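Local coordinates for conjugal transfer protein (Escherichia coli, PDB 5I97) that probably serves, as a VirB8-type inner-membrane protein, in building the type IV secretion channel for conjugal DNA transfer, this chain probably being its soluble, periplasmic domain, at residues K31-Q36 with V146-F151; V103-F108 with I127-Y132; G131-S136 with G150-S155. One frame throughout, in Å; residues are numbered along the deposited sequence.

Contact 1: K31-Q36 with V146-F151; sequences KFWLTQ and VNPLGF
Trp33 reaches from helix 27-42 onto the loop before strand 151-160 and the first residue of that strand, and it carries most of the helix's side of the contact. Its CB sits squarely over the Phe151 ring, 3.5 Å from the ring centroid, a CH-pi contact close to the ring normal. CG of Trp33 is anti to the carbonyl carbon (chi1 -61°), which leads the indole past the phenyl group; its five-membered ring lies at 22° to the Phe151 plane but barely overlaps it. Farther out, the six-membered ring touches the loop at two points: CH2 of Trp33 lies 3.4 Å from CD of Pro148, and CZ3 meets the backbone O of Val146 at the indole edge. On the NE1 side, CD1 of Leu149 approaches at 3.8 Å from NE1 of Trp33.

One residue on, Leu34 brings CD2 to the far rim of the same phenyl ring, 3.7 Å from CZ of Phe151 and near its plane, so that face and edge of Phe151 are met by consecutive helix residues. A type I turn runs from Asn147 to Gly150, and ND2 of Asn147 donates to O of Phe151 (2.7 Å), in the carbonyl plane. The arrangement is that of a VirB8 domain, of the NTF2-like class, in which the first helix of this domain, 27-42, packs on a curved antiparallel sheet.

Contact 2: V103-F108 with I127-Y132; sequences VATIRF and IAIMGY
Ile127 has more surface buried here than any other residue and lies between two side chains of the opposing strand. Its CG2 methyl meets CG2 of Thr105 at 3.7 Å, while CG1 and CD1 run beside the Arg107 chain, pointing the same way. The arginine, extended from CG to NE, passes these two carbons loosely with CG, NE and NH2, and CD1 meets the guanidinium obliquely; NE also has a long, weak ion pair with Glu161. Ile129 continues this face, its CD1 touching OG1 of Thr105 at 3.5 Å.

Met130 belongs to the other face. With CG anti to the carbonyl carbon (chi1 -44°) and the chain straight through chi2, SD of Met130 comes to 3.7 Å from CD1 of Ile106; the bend at chi3 turns only the CE methyl. Helix 27-42 packs over this side through Leu34 and Tyr37. The Met130 backbone pairs with Ala104: N of Met130 donates to O of Ala104 at 2.8 Å, and N of Ala104 returns the bond to O of Met130. Ile106 and Ala128 form the second such hydrogen-bonded pair.

Val103 is third, in a non-hydrogen-bonded pair with Gly131. Its CA leans on O of Met130 (3.2 Å) in a CA-H...O contact, and its backbone N lies 3.7 Å from CE1 of Tyr132, whose hydroxyl is bonded to Asp30. At the other end CE1 of Phe108 touches CB of Ala128 at 3.8 Å.

Four backbone bonds thus set the hairpin register, leaving Ala104, Ile106, Ala128 and Met130 as an apolar face for helix 27-42 and a mixed, partly exposed face opposite.

Contact 3: G131-S136 with G150-S155; sequences GYEYKS and GFRVTS
Glu133 and Arg152 form the salt bridge of this strand pair. The arginine approaches side-on, NE at 2.8 Å and NH2 at 3.0 Å from the single oxygen OE2 of Glu133, with carboxylate and guanidinium planes only 8° apart. NE uses the anti lone pair of OE2, whereas NH2 comes nearly along the C-O bond. The arginine CG lies between backbone N and carbonyl carbon (chi1 80°), from where an extended chain runs beside the glutamate. Over one guanidinium face lies CG of Lys135, 3.6 Å from NE of Arg152. On the same side CG2 of Thr154 rests 3.5 Å from CG of Glu133. A leucine in place of Arg152 has no N-H for OE2, and the Glu133 carboxylate would probably be left without its charged mate and freer to turn.

Among backbone bonds, Glu133 and Arg152 exchange two, and N of Lys135 donates to O of Gly150. At Gly131 the register slips by one: O of Gly131 accepts from N of Thr154 at 2.6 Å and, weakly, from N of Ser155. Thr154 and Ser155 thus both face Gly131, a classic beta bulge, in the last two strands of the antiparallel sheet of the VirB8 domain. Gly131 has no side chain, and OG1 of Thr154 and OG of Ser155 crowd the place where a CB would stand.

The aromatic contacts lie on the opposite face. Phe151 turns its edge to the face of Tyr134 in a T-shaped pair, centroids 5.5 Å apart, and its CE1 touches CB of Tyr132 at 3.7 Å. The hydroxyl of Tyr134 bonds to Asp30.

How the contacts relate
All three contacts are partly buried, and they differ chiefly in what joins them. Contact 1 ties helix and loop by apolar and aromatic touch, whereas contacts 2 and 3 zip neighbouring strands of one sheet through backbone bonds, both using strand 124-134 and sharing Gly131 and Tyr132. Contact 3 adds a charged pair on its more accessible face and involves an edge strand of the sheet within this chain, 151-160. Contacts 1 and 3, whose centres lie about 9 Å apart, share Gly150 and Phe151. Leu34 links contact 1 to contact 2: its CD2 is 3.5 Å from CE of Met130. Thus the buried faces of both strand pairs meet the same helix.

Contact 1: K31-Q36 with V146-F151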
loop_
_atom_site.group_PDB
_atom_site.type_symbol
_atom_site.label_atom_id
_atom_site.label_comp_id
_atom_site.label_asym_id
_atom_site.label_seq_id
_atom_site.Cartn_x
_atom_site.Cartn_y
_atom_site.Cartn_z
ATOM N N LYS A 31 -9.658 -21.669 -6.176
ATOM C CA LYS A 31 -8.567 -20.727 -6.301
ATOM C C LYS A 31 -8.752 -19.571 -5.323
ATOM O O LYS A 31 -7.786 -19.067 -4.767
ATOM C CB LYS A 31 -8.465 -20.220 -7.744
ATOM C CG LYS A 31 -7.423 -19.139 -7.959
ATOM C CD LYS A 31 -7.496 -18.548 -9.359
ATOM C CE LYS A 31 -6.523 -17.384 -9.518
ATOM N NZ LYS A 31 -6.616 -16.768 -10.872
ATOM N N PHE A 32 -9.995 -19.179 -5.077
ATOM C CA PHE A 32 -10.246 -18.090 -4.145
ATOM C C PHE A 32 -9.779 -18.420 -2.733
ATOM O O PHE A 32 -9.026 -17.657 -2.142
ATOM C CB PHE A 32 -11.725 -17.725 -4.096
ATOM C CG PHE A 32 -12.061 -16.774 -2.979
ATOM C CD1 PHE A 32 -11.648 -15.452 -3.028
ATOM C CD2 PHE A 32 -12.738 -17.216 -1.851
ATOM C CE1 PHE A 32 -11.937 -14.583 -1.997
ATOM C CE2 PHE A 32 -13.023 -16.354 -0.809
ATOM C CZ PHE A 32 -12.626 -15.035 -0.882
ATOM N N TRP A 33 -10.238 -19.543 -2.193
ATOM C CA TRP A 33 -9.891 -19.927 -0.834
ATOM C C TRP A 33 -8.412 -20.250 -0.710
ATOM O O TRP A 33 -7.788 -19.904 0.284
ATOM C CB TRP A 33 -10.727 -21.126 -0.367
ATOM C CG TRP A 33 -12.184 -20.831 -0.356
ATOM C CD1 TRP A 33 -13.118 -21.319 -1.213
ATOM C CD2 TRP A 33 -12.882 -19.969 0.555
ATOM N NE1 TRP A 33 -14.352 -20.814 -0.899
ATOM C CE2 TRP A 33 -14.235 -19.982 0.184
ATOM C CE3 TRP A 33 -12.492 -19.188 1.646
ATOM C CZ2 TRP A 33 -15.205 -19.251 0.869
ATOM C CZ3 TRP A 33 -13.453 -18.461 2.320
ATOM C CH2 TRP A 33 -14.791 -18.498 1.932
ATOM N N LEU A 34 -7.844 -20.882 -1.726
ATOM C CA LEU A 34 -6.440 -21.237 -1.650
ATOM C C LEU A 34 -5.549 -19.994 -1.635
ATOM O O LEU A 34 -4.596 -19.929 -0.870
ATOM C CB LEU A 34 -6.055 -22.147 -2.802
ATOM C CG LEU A 34 -6.577 -23.571 -2.668
ATOM C CD1 LEU A 34 -6.701 -24.211 -4.041
ATOM C CD2 LEU A 34 -5.713 -24.399 -1.745
ATOM N N THR A 35 -5.866 -19.009 -2.471
ATOM C CA THR A 35 -5.078 -17.794 -2.501
ATOM C C THR A 35 -5.310 -16.985 -1.216
ATOM O O THR A 35 -4.388 -16.360 -0.710
ATOM C CB THR A 35 -5.363 -16.922 -3.761
ATOM O OG1 THR A 35 -6.762 -16.677 -3.885
ATOM C CG2 THR A 35 -4.869 -17.604 -5.020
ATOM N N GLN A 36 -6.539 -16.992 -0.705
ATOM C CA GLN A 36 -6.848 -16.333 0.566
ATOM C C GLN A 36 -6.040 -16.918 1.699
ATOM O O GLN A 36 -5.566 -16.205 2.570
ATOM C CB GLN A 36 -8.332 -16.481 0.912
ATOM C CG GLN A 36 -9.247 -15.589 0.134
ATOM C CD GLN A 36 -9.063 -14.155 0.509
ATOM O OE1 GLN A 36 -8.610 -13.354 -0.296
ATOM N NE2 GLN A 36 -9.431 -13.811 1.737
ATOM N N VAL A 146 -16.481 -16.388 8.032
ATOM C CA VAL A 146 -15.073 -16.416 7.645
ATOM C C VAL A 146 -14.792 -17.585 6.722
ATOM O O VAL A 146 -14.102 -17.440 5.718
ATOM C CB VAL A 146 -14.141 -16.488 8.875
ATOM C CG1 VAL A 146 -12.704 -16.601 8.443
ATOM C CG2 VAL A 146 -14.312 -15.256 9.726
ATOM N N ASN A 147 -15.333 -18.743 7.076
ATOM C CA ASN A 147 -15.113 -19.971 6.329
ATOM C C ASN A 147 -16.425 -20.729 6.109
ATOM O O ASN A 147 -16.590 -21.841 6.602
ATOM C CB ASN A 147 -14.121 -20.850 7.090
ATOM C CG ASN A 147 -13.570 -21.969 6.255
ATOM O OD1 ASN A 147 -13.529 -21.880 5.035
ATOM N ND2 ASN A 147 -13.164 -23.047 6.907
ATOM N N PRO A 148 -17.347 -20.143 5.322
ATOM C CA PRO A 148 -18.724 -20.650 5.182
ATOM C C PRO A 148 -18.821 -22.038 4.572
ATOM O O PRO A 148 -19.718 -22.795 4.931
ATOM C CB PRO A 148 -19.387 -19.633 4.254
ATOM C CG PRO A 148 -18.462 -18.452 4.212
ATOM C CD PRO A 148 -17.094 -18.995 4.436
ATOM N N LEU A 149 -17.908 -22.370 3.670
ATOM C CA LEU A 149 -17.949 -23.653 2.983
ATOM C C LEU A 149 -17.087 -24.687 3.702
ATOM O O LEU A 149 -16.931 -25.812 3.239
ATOM C CB LEU A 149 -17.502 -23.484 1.535
ATOM C CG LEU A 149 -18.341 -22.514 0.701
ATOM C CD1 LEU A 149 -17.784 -22.386 -0.709
ATOM C CD2 LEU A 149 -19.781 -23.009 0.647
ATOM N N GLY A 150 -16.518 -24.294 4.833
ATOM C CA GLY A 150 -15.698 -25.205 5.612
ATOM C C GLY A 150 -14.449 -25.631 4.871
ATOM O O GLY A 150 -14.001 -26.767 4.992
ATOM N N PHE A 151 -13.891 -24.714 4.088
ATOM C CA PHE A 151 -12.641 -24.971 3.395
ATOM C C PHE A 151 -11.542 -25.262 4.400
ATOM O O PHE A 151 -11.472 -24.633 5.449
ATOM C CB PHE A 151 -12.263 -23.765 2.526
ATOM C CG PHE A 151 -10.871 -23.822 1.957
ATOM C CD1 PHE A 151 -10.608 -24.536 0.802
ATOM C CD2 PHE A 151 -9.835 -23.128 2.558
ATOM C CE1 PHE A 151 -9.328 -24.574 0.270
ATOM C CE2 PHE A 151 -8.560 -23.164 2.032
ATOM C CZ PHE A 151 -8.303 -23.889 0.893
#

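Contact 2: V103-F108 with I127-Y132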
loop_
_atom_site.group_PDB
_atom_site.type_symbol
_atom_site.label_atom_id
_atom_site.label_comp_id
_atom_site.label_asym_id
_atom_site.label_seq_id
_atom_site.Cartn_x
_atom_site.Cartn_y
_atom_site.Cartn_z
ATOM N N VAL A 103 -5.161 -31.086 -4.551
ATOM C CA VAL A 103 -3.782 -30.628 -4.505
ATOM C C VAL A 103 -3.654 -29.387 -5.376
ATOM O O VAL A 103 -4.238 -29.322 -6.453
ATOM C CB VAL A 103 -2.807 -31.725 -4.965
ATOM C CG1 VAL A 103 -1.417 -31.181 -5.116
ATOM C CG2 VAL A 103 -2.816 -32.871 -3.975
ATOM N N ALA A 104 -2.939 -28.383 -4.876
ATOM C CA ALA A 104 -2.744 -27.137 -5.598
ATOM C C ALA A 104 -1.311 -26.642 -5.454
ATOM O O ALA A 104 -0.664 -26.850 -4.433
ATOM C CB ALA A 104 -3.714 -26.093 -5.120
ATOM N N THR A 105 -0.819 -26.001 -6.501
ATOM C CA THR A 105 0.497 -25.405 -6.488
ATOM C C THR A 105 0.376 -23.914 -6.671
ATOM O O THR A 105 -0.175 -23.452 -7.660
ATOM C CB THR A 105 1.373 -25.967 -7.584
ATOM O OG1 THR A 105 1.577 -27.359 -7.346
ATOM C CG2 THR A 105 2.707 -25.258 -7.607
ATOM N N ILE A 106 0.867 -23.155 -5.704
ATOM C CA ILE A 106 0.735 -21.713 -5.769
ATOM C C ILE A 106 2.099 -21.020 -5.738
ATOM O O ILE A 106 2.868 -21.173 -4.790
ATOM C CB ILE A 106 -0.153 -21.200 -4.624
ATOM C CG1 ILE A 106 -1.570 -21.749 -4.807
ATOM C CG2 ILE A 106 -0.151 -19.683 -4.569
ATOM C CD1 ILE A 106 -2.592 -21.168 -3.868
ATOM N N ARG A 107 2.384 -20.244 -6.775
ATOM C CA ARG A 107 3.614 -19.473 -6.821
ATOM C C ARG A 107 3.345 -18.041 -6.424
ATOM O O ARG A 107 2.479 -17.377 -6.995
ATOM C CB ARG A 107 4.228 -19.547 -8.211
ATOM C CG ARG A 107 4.765 -20.917 -8.515
ATOM C CD ARG A 107 5.503 -20.965 -9.827
ATOM N NE ARG A 107 6.211 -22.234 -9.981
ATOM C CZ ARG A 107 5.633 -23.399 -10.254
ATOM N NH1 ARG A 107 4.315 -23.485 -10.378
ATOM N NH2 ARG A 107 6.380 -24.488 -10.379
ATOM N N PHE A 108 4.107 -17.561 -5.447
ATOM C CA PHE A 108 3.838 -16.248 -4.908
ATOM C C PHE A 108 5.096 -15.487 -4.510
ATOM O O PHE A 108 6.170 -16.052 -4.320
ATOM C CB PHE A 108 2.875 -16.374 -3.710
ATOM C CG PHE A 108 3.446 -17.104 -2.520
ATOM C CD1 PHE A 108 3.539 -18.483 -2.512
ATOM C CD2 PHE A 108 3.824 -16.415 -1.379
ATOM C CE1 PHE A 108 4.048 -19.146 -1.422
ATOM C CE2 PHE A 108 4.312 -17.087 -0.280
ATOM C CZ PHE A 108 4.431 -18.446 -0.303
ATOM N N ILE A 127 7.137 -21.332 -3.737
ATOM C CA ILE A 127 6.156 -22.296 -4.221
ATOM C C ILE A 127 5.450 -22.937 -3.032
ATOM O O ILE A 127 6.097 -23.490 -2.142
ATOM C CB ILE A 127 6.798 -23.394 -5.077
ATOM C CG1 ILE A 127 7.683 -22.782 -6.161
ATOM C CG2 ILE A 127 5.731 -24.276 -5.691
ATOM C CD1 ILE A 127 8.467 -23.797 -6.959
ATOM N N ALA A 128 4.126 -22.875 -3.025
ATOM C CA ALA A 128 3.336 -23.523 -1.990
ATOM C C ALA A 128 2.600 -24.740 -2.549
ATOM O O ALA A 128 1.767 -24.612 -3.448
ATOM C CB ALA A 128 2.350 -22.544 -1.390
ATOM N N ILE A 129 2.949 -25.920 -2.043
ATOM C CA ILE A 129 2.237 -27.151 -2.386
ATOM C C ILE A 129 1.182 -27.451 -1.328
ATOM O O ILE A 129 1.505 -27.706 -0.176
ATOM C CB ILE A 129 3.186 -28.354 -2.504
ATOM C CG1 ILE A 129 4.354 -28.040 -3.445
ATOM C CG2 ILE A 129 2.420 -29.597 -2.938
ATOM C CD1 ILE A 129 3.938 -27.731 -4.854
ATOM N N MET A 130 -0.080 -27.437 -1.718
ATOM C CA MET A 130 -1.150 -27.486 -0.737
ATOM C C MET A 130 -2.092 -28.653 -0.966
ATOM O O MET A 130 -2.392 -29.006 -2.102
ATOM C CB MET A 130 -1.937 -26.178 -0.774
ATOM C CG MET A 130 -1.065 -24.938 -0.846
ATOM S SD MET A 130 -2.032 -23.442 -1.024
ATOM C CE MET A 130 -3.069 -23.520 0.434
ATOM N N GLY A 131 -2.562 -29.248 0.122
ATOM C CA GLY A 131 -3.648 -30.207 0.062
ATOM C C GLY A 131 -4.879 -29.535 0.634
ATOM O O GLY A 131 -4.774 -28.798 1.607
ATOM N N TYR A 132 -6.033 -29.726 0.009
ATOM C CA TYR A 132 -7.245 -29.090 0.494
ATOM C C TYR A 132 -8.501 -29.940 0.287
ATOM O O TYR A 132 -8.488 -30.951 -0.413
ATOM C CB TYR A 132 -7.427 -27.729 -0.169
ATOM C CG TYR A 132 -7.756 -27.795 -1.634
ATOM C CD1 TYR A 132 -6.759 -27.941 -2.577
ATOM C CD2 TYR A 132 -9.070 -27.716 -2.077
ATOM C CE1 TYR A 132 -7.056 -28.008 -3.917
ATOM C CE2 TYR A 132 -9.375 -27.780 -3.404
ATOM C CZ TYR A 132 -8.369 -27.926 -4.323
ATOM O OH TYR A 132 -8.672 -27.985 -5.666
#

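Contact 3: G131-S136 with G150-S155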
loop_
_atom_site.group_PDB
_atom_site.type_symbol
_atom_site.label_atom_id
_atom_site.label_comp_id
_atom_site.label_asym_id
_atom_site.label_seq_id
_atom_site.Cartn_x
_atom_site.Cartn_y
_atom_site.Cartn_z
ATOM N N GLY A 131 -2.562 -29.248 0.122
ATOM C CA GLY A 131 -3.648 -30.207 0.062
ATOM C C GLY A 131 -4.879 -29.535 0.634
ATOM O O GLY A 131 -4.774 -28.798 1.607
ATOM N N TYR A 132 -6.033 -29.726 0.009
ATOM C CA TYR A 132 -7.245 -29.090 0.494
ATOM C C TYR A 132 -8.501 -29.940 0.287
ATOM O O TYR A 132 -8.488 -30.951 -0.413
ATOM C CB TYR A 132 -7.427 -27.729 -0.169
ATOM C CG TYR A 132 -7.756 -27.795 -1.634
ATOM C CD1 TYR A 132 -6.759 -27.941 -2.577
ATOM C CD2 TYR A 132 -9.070 -27.716 -2.077
ATOM C CE1 TYR A 132 -7.056 -28.008 -3.917
ATOM C CE2 TYR A 132 -9.375 -27.780 -3.404
ATOM C CZ TYR A 132 -8.369 -27.926 -4.323
ATOM O OH TYR A 132 -8.672 -27.985 -5.666
ATOM N N GLU A 133 -9.536 -29.587 1.043
ATOM C CA GLU A 133 -10.826 -30.266 1.016
ATOM C C GLU A 133 -11.872 -29.362 1.663
ATOM O O GLU A 133 -11.519 -28.405 2.351
ATOM C CB GLU A 133 -10.749 -31.602 1.756
ATOM C CG GLU A 133 -10.379 -31.477 3.225
ATOM C CD GLU A 133 -10.384 -32.812 3.942
ATOM O OE1 GLU A 133 -10.195 -33.850 3.273
ATOM O OE2 GLU A 133 -10.578 -32.824 5.176
ATOM N N TYR A 134 -13.152 -29.661 1.460
ATOM C CA TYR A 134 -14.193 -28.922 2.153
ATOM C C TYR A 134 -14.891 -29.870 3.118
ATOM O O TYR A 134 -15.191 -31.007 2.767
ATOM C CB TYR A 134 -15.166 -28.294 1.170
ATOM C CG TYR A 134 -14.553 -27.277 0.224
ATOM C CD1 TYR A 134 -13.843 -27.681 -0.897
ATOM C CD2 TYR A 134 -14.741 -25.919 0.418
ATOM C CE1 TYR A 134 -13.315 -26.761 -1.778
ATOM C CE2 TYR A 134 -14.215 -24.992 -0.458
ATOM C CZ TYR A 134 -13.508 -25.420 -1.561
ATOM O OH TYR A 134 -12.978 -24.507 -2.446
ATOM N N LYS A 135 -15.124 -29.407 4.341
ATOM C CA LYS A 135 -15.815 -30.199 5.348
ATOM C C LYS A 135 -16.940 -29.446 6.017
ATOM O O LYS A 135 -16.746 -28.347 6.527
ATOM C CB LYS A 135 -14.838 -30.663 6.432
ATOM C CG LYS A 135 -13.784 -31.651 5.996
ATOM C CD LYS A 135 -14.390 -33.026 5.763
ATOM C CE LYS A 135 -13.328 -34.069 5.451
ATOM N NZ LYS A 135 -13.920 -35.396 5.111
ATOM N N SER A 136 -18.130 -30.026 5.987
ATOM C CA SER A 136 -19.188 -29.556 6.860
ATOM C C SER A 136 -18.873 -29.982 8.290
ATOM O O SER A 136 -18.836 -31.180 8.599
ATOM C CB SER A 136 -20.538 -30.116 6.429
ATOM O OG SER A 136 -20.580 -31.516 6.642
ATOM N N GLY A 150 -16.518 -24.294 4.833
ATOM C CA GLY A 150 -15.698 -25.205 5.612
ATOM C C GLY A 150 -14.449 -25.631 4.871
ATOM O O GLY A 150 -14.001 -26.767 4.992
ATOM N N PHE A 151 -13.891 -24.714 4.088
ATOM C CA PHE A 151 -12.641 -24.971 3.395
ATOM C C PHE A 151 -11.542 -25.262 4.400
ATOM O O PHE A 151 -11.472 -24.633 5.449
ATOM C CB PHE A 151 -12.263 -23.765 2.526
ATOM C CG PHE A 151 -10.871 -23.822 1.957
ATOM C CD1 PHE A 151 -10.608 -24.536 0.802
ATOM C CD2 PHE A 151 -9.835 -23.128 2.558
ATOM C CE1 PHE A 151 -9.328 -24.574 0.270
ATOM C CE2 PHE A 151 -8.560 -23.164 2.032
ATOM C CZ PHE A 151 -8.303 -23.889 0.893
ATOM N N ARG A 152 -10.694 -26.228 4.095
ATOM C CA ARG A 152 -9.549 -26.442 4.950
ATOM C C ARG A 152 -8.376 -27.025 4.183
ATOM O O ARG A 152 -8.543 -27.812 3.248
ATOM C CB ARG A 152 -9.903 -27.309 6.161
ATOM C CG ARG A 152 -9.981 -28.799 5.942
ATOM C CD ARG A 152 -10.414 -29.452 7.255
ATOM N NE ARG A 152 -10.444 -30.910 7.204
ATOM C CZ ARG A 152 -10.721 -31.680 8.253
ATOM N NH1 ARG A 152 -10.967 -31.131 9.436
ATOM N NH2 ARG A 152 -10.731 -33.000 8.123
ATOM N N VAL A 153 -7.188 -26.589 4.589
ATOM C CA VAL A 153 -5.937 -27.049 4.032
ATOM C C VAL A 153 -5.471 -28.269 4.814
ATOM O O VAL A 153 -5.413 -28.242 6.050
ATOM C CB VAL A 153 -4.868 -25.940 4.094
ATOM C CG1 VAL A 153 -3.508 -26.457 3.657
ATOM C CG2 VAL A 153 -5.297 -24.747 3.269
ATOM N N THR A 154 -5.132 -29.333 4.092
ATOM C CA THR A 154 -4.797 -30.620 4.699
ATOM C C THR A 154 -3.304 -30.916 4.712
ATOM O O THR A 154 -2.849 -31.815 5.413
ATOM C CB THR A 154 -5.515 -31.775 3.975
ATOM O OG1 THR A 154 -5.046 -31.858 2.626
ATOM C CG2 THR A 154 -7.002 -31.541 3.971
ATOM N N SER A 155 -2.555 -30.214 3.872
ATOM C CA SER A 155 -1.106 -30.271 3.927
ATOM C C SER A 155 -0.561 -28.973 3.358
ATOM O O SER A 155 -1.191 -28.355 2.510
ATOM C CB SER A 155 -0.557 -31.484 3.188
ATOM O OG SER A 155 -0.615 -31.301 1.797
#